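Local coordinates for protein geranyltranstransferase (PDB 3NPK) that probably catalyses the condensation of geranyl diphosphate with isopentenyl diphosphate to give farnesyl diphosphate in isoprenoid biosynthesis, at residues Phe140-Asp154 and Phe169-Ala181. Residues are numbered along the deposited sequence; the frame is centred on the assembly and turned at random.
Sequences FNAGLNGMVIGQAID and FLHTHKTARLIAA
Gly-150 and Lys-174 meet where helix 147-154 packs against helix 169-181, the two axes 6.5 Å apart and their directions 146° apart. The Gly-150 CA and Lys-174 CA atoms come to 3.7 Å. Both helices belong to the mainly helical polyprenyl synthetase fold, and the close crossing rests on Gly-150, which presents bare backbone to His-173 and Lys-174. Lys-174 runs extended along Gly-150 and ends in a salt bridge, Lys-174 NZ to Asp-154 OD2 at 2.5 Å, a length so short that its exact value is doubtful. Gln-151 OE1 lies beside Lys-174 CE. Ile-153 CG2 packs on Leu-170 CG, the two side chains running in opposite directions. Ile-153 CD1 touches Phe-169 CE1 at 3.6 Å, next to Phe-23 of the second subunit. At the other end the selenium of Met-147 meets Leu-178 CD2; the Leu-178 side chain is about 9 Å from a bound pyrophosphate. Asn-141 sits over Ala-181 and the backbone of Arg-177; its OD1 is hydrogen-bonded to Tyr-201 and its ND2 to Thr-137 O. The His-173 ring lies between Phe-169 and the Arg-177 guanidinium. His-173 ND1 donates to Phe-169 O at 2.8 Å, which fixes the ring's rotation, while CD2 faces Asn-145 O at the ring edge. The Arg-177 chain is straight as far as NE and reaches the turn 143-146. There Arg-177 NH1 makes a weak, bent hydrogen bond (128°) to Asn-145 O at 2.7 Å. Arg-177 NH1 also lies 3.6 Å from Phe-140 CE1.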
ATOM      1  N   PHE A 140      -6.458  -7.716  -0.778  1.00  8.91           N
ATOM      2  CA  PHE A 140      -7.204  -8.459   0.233  1.00  8.93           C
ATOM      3  C   PHE A 140      -6.239  -9.249   1.109  1.00  9.28           C
ATOM      4  O   PHE A 140      -6.240  -9.119   2.339  1.00 10.29           O
ATOM      5  CB  PHE A 140      -8.216  -9.410  -0.424  1.00  8.79           C
ATOM      6  CG  PHE A 140      -9.036 -10.196   0.562  1.00 10.25           C
ATOM      7  CD1 PHE A 140      -8.608 -11.439   1.025  1.00 11.61           C
ATOM      8  CD2 PHE A 140     -10.236  -9.688   1.016  1.00 11.30           C
ATOM      9  CE1 PHE A 140      -9.380 -12.167   1.924  1.00 12.38           C
ATOM     10  CE2 PHE A 140     -11.020 -10.414   1.922  1.00 12.71           C
ATOM     11  CZ  PHE A 140     -10.590 -11.646   2.365  1.00 12.50           C
ATOM     12  N   ASN A 141      -5.380 -10.044   0.479  1.00  8.41           N
ATOM     13  CA  ASN A 141      -4.524 -10.950   1.241  1.00  8.16           C
ATOM     14  C   ASN A 141      -3.336 -10.301   1.944  1.00  8.48           C
ATOM     15  O   ASN A 141      -2.862 -10.820   2.964  1.00  9.82           O
ATOM     16  CB  ASN A 141      -4.078 -12.118   0.362  1.00  8.32           C
ATOM     17  CG  ASN A 141      -5.235 -13.050   0.049  1.00  9.44           C
ATOM     18  OD1 ASN A 141      -5.690 -13.791   0.915  1.00 10.04           O
ATOM     19  ND2 ASN A 141      -5.745 -12.980  -1.172  1.00  9.48           N
ATOM     20  N   ALA A 142      -2.851  -9.192   1.384  1.00  8.15           N
ATOM     21  CA  ALA A 142      -1.725  -8.459   1.970  1.00  8.07           C
ATOM     22  C   ALA A 142      -2.155  -7.399   2.966  1.00  7.84           C
ATOM     23  O   ALA A 142      -1.320  -6.897   3.725  1.00  9.51           O
ATOM     24  CB  ALA A 142      -0.893  -7.805   0.876  1.00  9.90           C
ATOM     25  N   GLY A 143      -3.438  -7.050   2.958  1.00  8.54           N
ATOM     26  CA  GLY A 143      -3.918  -5.952   3.771  1.00  9.08           C
ATOM     27  C   GLY A 143      -4.557  -6.387   5.072  1.00  8.24           C
ATOM     28  O   GLY A 143      -4.186  -7.431   5.642  1.00  8.98           O
ATOM     29  N   LEU A 144      -5.515  -5.584   5.542  1.00  8.46           N
ATOM     30  CA  LEU A 144      -6.174  -5.882   6.811  1.00 10.34           C
ATOM     31  C   LEU A 144      -6.945  -7.209   6.819  1.00 10.14           C
ATOM     32  O   LEU A 144      -7.181  -7.779   7.890  1.00 11.67           O
ATOM     33  CB  LEU A 144      -7.061  -4.723   7.244  1.00 13.19           C
ATOM     34  CG  LEU A 144      -8.227  -4.373   6.335  1.00 14.48           C
ATOM     35  CD1 LEU A 144      -9.469  -5.190   6.734  1.00 15.94           C
ATOM     36  CD2 LEU A 144      -8.515  -2.883   6.436  1.00 14.82           C
ATOM     37  N   ASN A 145      -7.330  -7.713   5.643  1.00  8.77           N
ATOM     38  CA  ASN A 145      -7.988  -9.029   5.587  1.00  9.52           C
ATOM     39  C   ASN A 145      -7.038 -10.226   5.660  1.00 10.22           C
ATOM     40  O   ASN A 145      -7.461 -11.387   5.646  1.00 13.04           O
ATOM     41  CB  ASN A 145      -8.859  -9.142   4.349  1.00  9.98           C
ATOM     42  CG  ASN A 145     -10.078  -8.296   4.453  1.00 12.02           C
ATOM     43  OD1 ASN A 145     -11.006  -8.629   5.189  1.00 13.90           O
ATOM     44  ND2 ASN A 145     -10.085  -7.178   3.744  1.00 12.86           N
ATOM     45  N   GLY A 146      -5.744  -9.953   5.729  1.00  8.85           N
ATOM     46  CA  GLY A 146      -4.777 -11.031   5.719  1.00  9.24           C
ATOM     47  C   GLY A 146      -3.536 -10.674   6.518  1.00  8.56           C
ATOM     48  O   GLY A 146      -3.559 -10.611   7.754  1.00  9.16           O
HETATM   49  N   MSE A 147      -2.459 -10.377   5.802  1.00  8.45           N
HETATM   50  CA  MSE A 147      -1.163 -10.182   6.425  1.00  8.56           C
HETATM   51  C   MSE A 147      -1.185  -9.168   7.568  1.00  7.93           C
HETATM   52  O   MSE A 147      -0.584  -9.419   8.615  1.00 10.35           O
HETATM   53  CB  MSE A 147      -0.168  -9.753   5.355  1.00 10.98           C
HETATM   54  CG  MSE A 147       1.258  -9.648   5.832  1.00 12.68           C
HETATM   55 SE   MSE A 147       2.366  -9.045   4.330  1.00 18.43          SE
HETATM   56  CE  MSE A 147       2.018  -7.132   4.526  1.00 13.50           C
ATOM     57  N   VAL A 148      -1.845  -8.026   7.377  1.00  7.81           N
ATOM     58  CA  VAL A 148      -1.752  -6.991   8.402  1.00  8.77           C
ATOM     59  C   VAL A 148      -2.468  -7.359   9.701  1.00  9.81           C
ATOM     60  O   VAL A 148      -1.930  -7.128  10.786  1.00  9.97           O
ATOM     61  CB  VAL A 148      -2.203  -5.612   7.900  1.00  9.32           C
ATOM     62  CG1 VAL A 148      -2.104  -4.576   9.056  1.00  9.57           C
ATOM     63  CG2 VAL A 148      -1.340  -5.182   6.683  1.00 10.38           C
ATOM     64  N   ILE A 149      -3.661  -7.941   9.610  1.00 10.41           N
ATOM     65  CA  ILE A 149      -4.335  -8.352  10.845  1.00  9.89           C
ATOM     66  C   ILE A 149      -3.551  -9.493  11.503  1.00  9.53           C
ATOM     67  O   ILE A 149      -3.484  -9.573  12.730  1.00  9.93           O
ATOM     68  CB  ILE A 149      -5.844  -8.701  10.663  1.00 10.18           C
ATOM     69  CG1 ILE A 149      -6.535  -8.823  12.034  1.00 11.37           C
ATOM     70  CG2 ILE A 149      -6.037  -9.992   9.891  1.00 11.21           C
ATOM     71  CD1 ILE A 149      -6.521  -7.543  12.865  1.00 13.44           C
ATOM     72  N   GLY A 150      -2.951 -10.377  10.700  1.00  9.70           N
ATOM     73  CA  GLY A 150      -2.091 -11.418  11.234  1.00  9.88           C
ATOM     74  C   GLY A 150      -0.924 -10.863  12.037  1.00 11.02           C
ATOM     75  O   GLY A 150      -0.629 -11.312  13.152  1.00 11.80           O
ATOM     76  N   GLN A 151      -0.255  -9.864  11.483  1.00  9.96           N
ATOM     77  CA  GLN A 151       0.843  -9.229  12.204  1.00 11.06           C
ATOM     78  C   GLN A 151       0.379  -8.470  13.455  1.00 10.25           C
ATOM     79  O   GLN A 151       1.036  -8.530  14.509  1.00 11.07           O
ATOM     80  CB  GLN A 151       1.612  -8.280  11.281  1.00 13.51           C
ATOM     81  CG  GLN A 151       2.778  -7.558  11.960  1.00 15.99           C
ATOM     82  CD  GLN A 151       3.916  -8.469  12.485  1.00 20.17           C
ATOM     83  OE1 GLN A 151       3.809  -9.695  12.520  1.00 22.74           O
ATOM     84  NE2 GLN A 151       5.011  -7.839  12.920  1.00 20.44           N
ATOM     85  N   ALA A 152      -0.757  -7.779  13.365  1.00 10.10           N
ATOM     86  CA  ALA A 152      -1.271  -7.065  14.542  1.00  9.26           C
ATOM     87  C   ALA A 152      -1.564  -8.053  15.671  1.00  9.28           C
ATOM     88  O   ALA A 152      -1.249  -7.803  16.845  1.00 11.17           O
ATOM     89  CB  ALA A 152      -2.535  -6.264  14.186  1.00  9.76           C
ATOM     90  N   ILE A 153      -2.177  -9.179  15.315  1.00  9.82           N
ATOM     91  CA  ILE A 153      -2.464 -10.208  16.305  1.00 10.43           C
ATOM     92  C   ILE A 153      -1.163 -10.795  16.871  1.00 11.11           C
ATOM     93  O   ILE A 153      -1.013 -10.950  18.090  1.00 12.30           O
ATOM     94  CB  ILE A 153      -3.365 -11.290  15.696  1.00 11.79           C
ATOM     95  CG1 ILE A 153      -4.774 -10.714  15.536  1.00 12.09           C
ATOM     96  CG2 ILE A 153      -3.389 -12.570  16.558  1.00 11.83           C
ATOM     97  CD1 ILE A 153      -5.739 -11.602  14.745  1.00 12.18           C
ATOM     98  N   ASP A 154      -0.216 -11.111  15.995  1.00 11.58           N
ATOM     99  CA  ASP A 154       1.071 -11.664  16.440  1.00 12.77           C
ATOM    100  C   ASP A 154       1.760 -10.731  17.452  1.00 12.22           C
ATOM    101  O   ASP A 154       2.232 -11.168  18.521  1.00 13.30           O
ATOM    102  CB  ASP A 154       1.978 -11.897  15.232  1.00 14.72           C
ATOM    103  CG  ASP A 154       3.106 -12.892  15.505  1.00 21.62           C
ATOM    104  OD1 ASP A 154       2.970 -13.780  16.372  1.00 23.73           O
ATOM    105  OD2 ASP A 154       4.136 -12.783  14.827  1.00 26.40           O
ATOM    106  N   PHE A 169      -5.565 -19.076  13.478  1.00 13.66           N
ATOM    107  CA  PHE A 169      -6.064 -17.848  12.844  1.00 13.30           C
ATOM    108  C   PHE A 169      -4.903 -16.887  12.590  1.00 11.99           C
ATOM    109  O   PHE A 169      -4.751 -16.324  11.492  1.00 12.68           O
ATOM    110  CB  PHE A 169      -7.129 -17.195  13.749  1.00 15.46           C
ATOM    111  CG  PHE A 169      -7.804 -15.976  13.144  1.00 14.62           C
ATOM    112  CD1 PHE A 169      -7.155 -14.739  13.130  1.00 14.67           C
ATOM    113  CD2 PHE A 169      -9.095 -16.060  12.606  1.00 15.68           C
ATOM    114  CE1 PHE A 169      -7.768 -13.619  12.589  1.00 15.07           C
ATOM    115  CE2 PHE A 169      -9.711 -14.933  12.075  1.00 16.48           C
ATOM    116  CZ  PHE A 169      -9.044 -13.711  12.066  1.00 16.26           C
ATOM    117  N   LEU A 170      -4.089 -16.700  13.624  1.00 11.86           N
ATOM    118  CA  LEU A 170      -2.929 -15.809  13.541  1.00 11.15           C
ATOM    119  C   LEU A 170      -2.073 -16.161  12.328  1.00 12.11           C
ATOM    120  O   LEU A 170      -1.805 -15.317  11.479  1.00 12.16           O
ATOM    121  CB  LEU A 170      -2.124 -15.913  14.849  1.00 11.40           C
ATOM    122  CG  LEU A 170      -0.891 -15.034  15.067  1.00 11.56           C
ATOM    123  CD1 LEU A 170      -0.504 -15.152  16.539  1.00 12.80           C
ATOM    124  CD2 LEU A 170       0.293 -15.413  14.166  1.00 14.17           C
ATOM    125  N   HIS A 171      -1.639 -17.409  12.251  1.00 12.76           N
ATOM    126  CA  HIS A 171      -0.704 -17.804  11.203  1.00 12.06           C
ATOM    127  C   HIS A 171      -1.347 -17.848   9.830  1.00 11.38           C
ATOM    128  O   HIS A 171      -0.709 -17.521   8.831  1.00 11.35           O
ATOM    129  CB  HIS A 171      -0.043 -19.134  11.561  1.00 12.75           C
ATOM    130  CG  HIS A 171       1.021 -18.978  12.595  1.00 15.18           C
ATOM    131  ND1 HIS A 171       0.965 -19.551  13.849  1.00 19.95           N
ATOM    132  CD2 HIS A 171       2.170 -18.263  12.559  1.00 16.52           C
ATOM    133  CE1 HIS A 171       2.041 -19.204  14.533  1.00 18.79           C
ATOM    134  NE2 HIS A 171       2.793 -18.434  13.766  1.00 20.77           N
ATOM    135  N   THR A 172      -2.603 -18.260   9.761  1.00 11.04           N
ATOM    136  CA  THR A 172      -3.257 -18.285   8.466  1.00 11.76           C
ATOM    137  C   THR A 172      -3.313 -16.879   7.889  1.00 11.06           C
ATOM    138  O   THR A 172      -3.135 -16.704   6.687  1.00 11.71           O
ATOM    139  CB  THR A 172      -4.641 -18.931   8.516  1.00 14.42           C
ATOM    140  OG1 THR A 172      -4.501 -20.260   9.001  1.00 18.00           O
ATOM    141  CG2 THR A 172      -5.189 -19.069   7.097  1.00 14.72           C
ATOM    142  N   HIS A 173      -3.519 -15.872   8.733  1.00 10.84           N
ATOM    143  CA  HIS A 173      -3.608 -14.510   8.232  1.00 10.28           C
ATOM    144  C   HIS A 173      -2.226 -13.912   8.005  1.00 10.31           C
ATOM    145  O   HIS A 173      -1.989 -13.264   6.975  1.00 10.20           O
ATOM    146  CB  HIS A 173      -4.472 -13.638   9.162  1.00 10.62           C
ATOM    147  CG  HIS A 173      -5.933 -13.948   9.056  1.00 11.68           C
ATOM    148  ND1 HIS A 173      -6.499 -15.064   9.638  1.00 12.94           N
ATOM    149  CD2 HIS A 173      -6.937 -13.309   8.407  1.00 12.94           C
ATOM    150  CE1 HIS A 173      -7.791 -15.097   9.351  1.00 13.71           C
ATOM    151  NE2 HIS A 173      -8.084 -14.039   8.613  1.00 13.87           N
ATOM    152  N   LYS A 174      -1.318 -14.115   8.968  1.00 10.17           N
ATOM    153  CA  LYS A 174      -0.011 -13.474   8.913  1.00 10.95           C
ATOM    154  C   LYS A 174       0.832 -13.940   7.723  1.00 10.80           C
ATOM    155  O   LYS A 174       1.447 -13.115   7.033  1.00 11.89           O
ATOM    156  CB  LYS A 174       0.753 -13.709  10.218  1.00 12.32           C
ATOM    157  CG  LYS A 174       2.109 -13.032  10.233  1.00 15.14           C
ATOM    158  CD  LYS A 174       2.798 -13.147  11.585  1.00 17.41           C
ATOM    159  CE  LYS A 174       4.144 -12.446  11.489  1.00 22.19           C
ATOM    160  NZ  LYS A 174       5.104 -12.839  12.537  1.00 26.32           N
ATOM    161  N   THR A 175       0.866 -15.247   7.471  1.00  9.62           N
ATOM    162  CA  THR A 175       1.690 -15.760   6.369  1.00 11.33           C
ATOM    163  C   THR A 175       0.968 -16.591   5.332  1.00 10.43           C
ATOM    164  O   THR A 175       1.327 -16.540   4.141  1.00 10.70           O
ATOM    165  CB  THR A 175       2.883 -16.566   6.864  1.00 15.53           C
ATOM    166  OG1 THR A 175       2.415 -17.611   7.703  1.00 16.52           O
ATOM    167  CG2 THR A 175       3.809 -15.697   7.701  1.00 17.84           C
ATOM    168  N   ALA A 176      -0.049 -17.353   5.730  1.00  9.44           N
ATOM    169  CA  ALA A 176      -0.611 -18.296   4.758  1.00  9.23           C
ATOM    170  C   ALA A 176      -1.397 -17.596   3.654  1.00  8.90           C
ATOM    171  O   ALA A 176      -1.369 -18.028   2.509  1.00  9.55           O
ATOM    172  CB  ALA A 176      -1.483 -19.348   5.432  1.00 10.28           C
ATOM    173  N   ARG A 177      -2.110 -16.522   3.988  1.00  9.42           N
ATOM    174  CA  ARG A 177      -2.948 -15.891   2.973  1.00  9.29           C
ATOM    175  C   ARG A 177      -2.142 -15.309   1.816  1.00  9.75           C
ATOM    176  O   ARG A 177      -2.566 -15.395   0.677  1.00 10.29           O
ATOM    177  CB  ARG A 177      -3.930 -14.877   3.581  1.00 10.67           C
ATOM    178  CG  ARG A 177      -5.184 -15.586   4.152  1.00 12.50           C
ATOM    179  CD  ARG A 177      -6.291 -14.643   4.572  1.00 14.37           C
ATOM    180  NE  ARG A 177      -7.424 -15.406   5.089  1.00 14.55           N
ATOM    181  CZ  ARG A 177      -8.624 -14.903   5.359  1.00 17.69           C
ATOM    182  NH1 ARG A 177      -8.875 -13.615   5.181  1.00 17.93           N
ATOM    183  NH2 ARG A 177      -9.578 -15.708   5.801  1.00 19.50           N
ATOM    184  N   LEU A 178      -0.970 -14.741   2.097  1.00  9.56           N
ATOM    185  CA  LEU A 178      -0.140 -14.192   1.024  1.00  9.83           C
ATOM    186  C   LEU A 178       0.467 -15.301   0.142  1.00  9.89           C
ATOM    187  O   LEU A 178       0.612 -15.128  -1.074  1.00 10.48           O
ATOM    188  CB  LEU A 178       0.957 -13.276   1.586  1.00 10.30           C
ATOM    189  CG  LEU A 178       1.693 -12.450   0.514  1.00 10.21           C
ATOM    190  CD1 LEU A 178       0.750 -11.537  -0.232  1.00 11.59           C
ATOM    191  CD2 LEU A 178       2.826 -11.644   1.130  1.00 11.29           C
ATOM    192  N   ILE A 179       0.809 -16.443   0.748  1.00  9.28           N
ATOM    193  CA  ILE A 179       1.263 -17.616  -0.009  1.00  9.15           C
ATOM    194  C   ILE A 179       0.141 -18.149  -0.914  1.00  8.85           C
ATOM    195  O   ILE A 179       0.349 -18.403  -2.112  1.00 10.57           O
ATOM    196  CB  ILE A 179       1.804 -18.713   0.944  1.00  9.99           C
ATOM    197  CG1 ILE A 179       3.121 -18.231   1.567  1.00 10.93           C
ATOM    198  CG2 ILE A 179       2.008 -20.033   0.220  1.00 10.08           C
ATOM    199  CD1 ILE A 179       3.564 -18.999   2.784  1.00 11.29           C
ATOM    200  N   ALA A 180      -1.051 -18.289  -0.352  1.00  9.05           N
ATOM    201  CA  ALA A 180      -2.229 -18.671  -1.140  1.00  8.76           C
ATOM    202  C   ALA A 180      -2.494 -17.663  -2.266  1.00  8.69           C
ATOM    203  O   ALA A 180      -2.831 -18.032  -3.405  1.00  9.65           O
ATOM    204  CB  ALA A 180      -3.459 -18.789  -0.225  1.00  9.21           C
ATOM    205  N   ALA A 181      -2.340 -16.381  -1.955  1.00  8.97           N
ATOM    206  CA  ALA A 181      -2.549 -15.342  -2.965  1.00  9.02           C
ATOM    207  C   ALA A 181      -1.569 -15.481  -4.131  1.00  8.55           C
ATOM    208  O   ALA A 181      -1.936 -15.272  -5.276  1.00 10.43           O
ATOM    209  CB  ALA A 181      -2.426 -13.949  -2.340  1.00  9.82           C
TER
HETATM  210  O   HOH W   1     -11.410 -11.423   5.844  1.00 29.65           O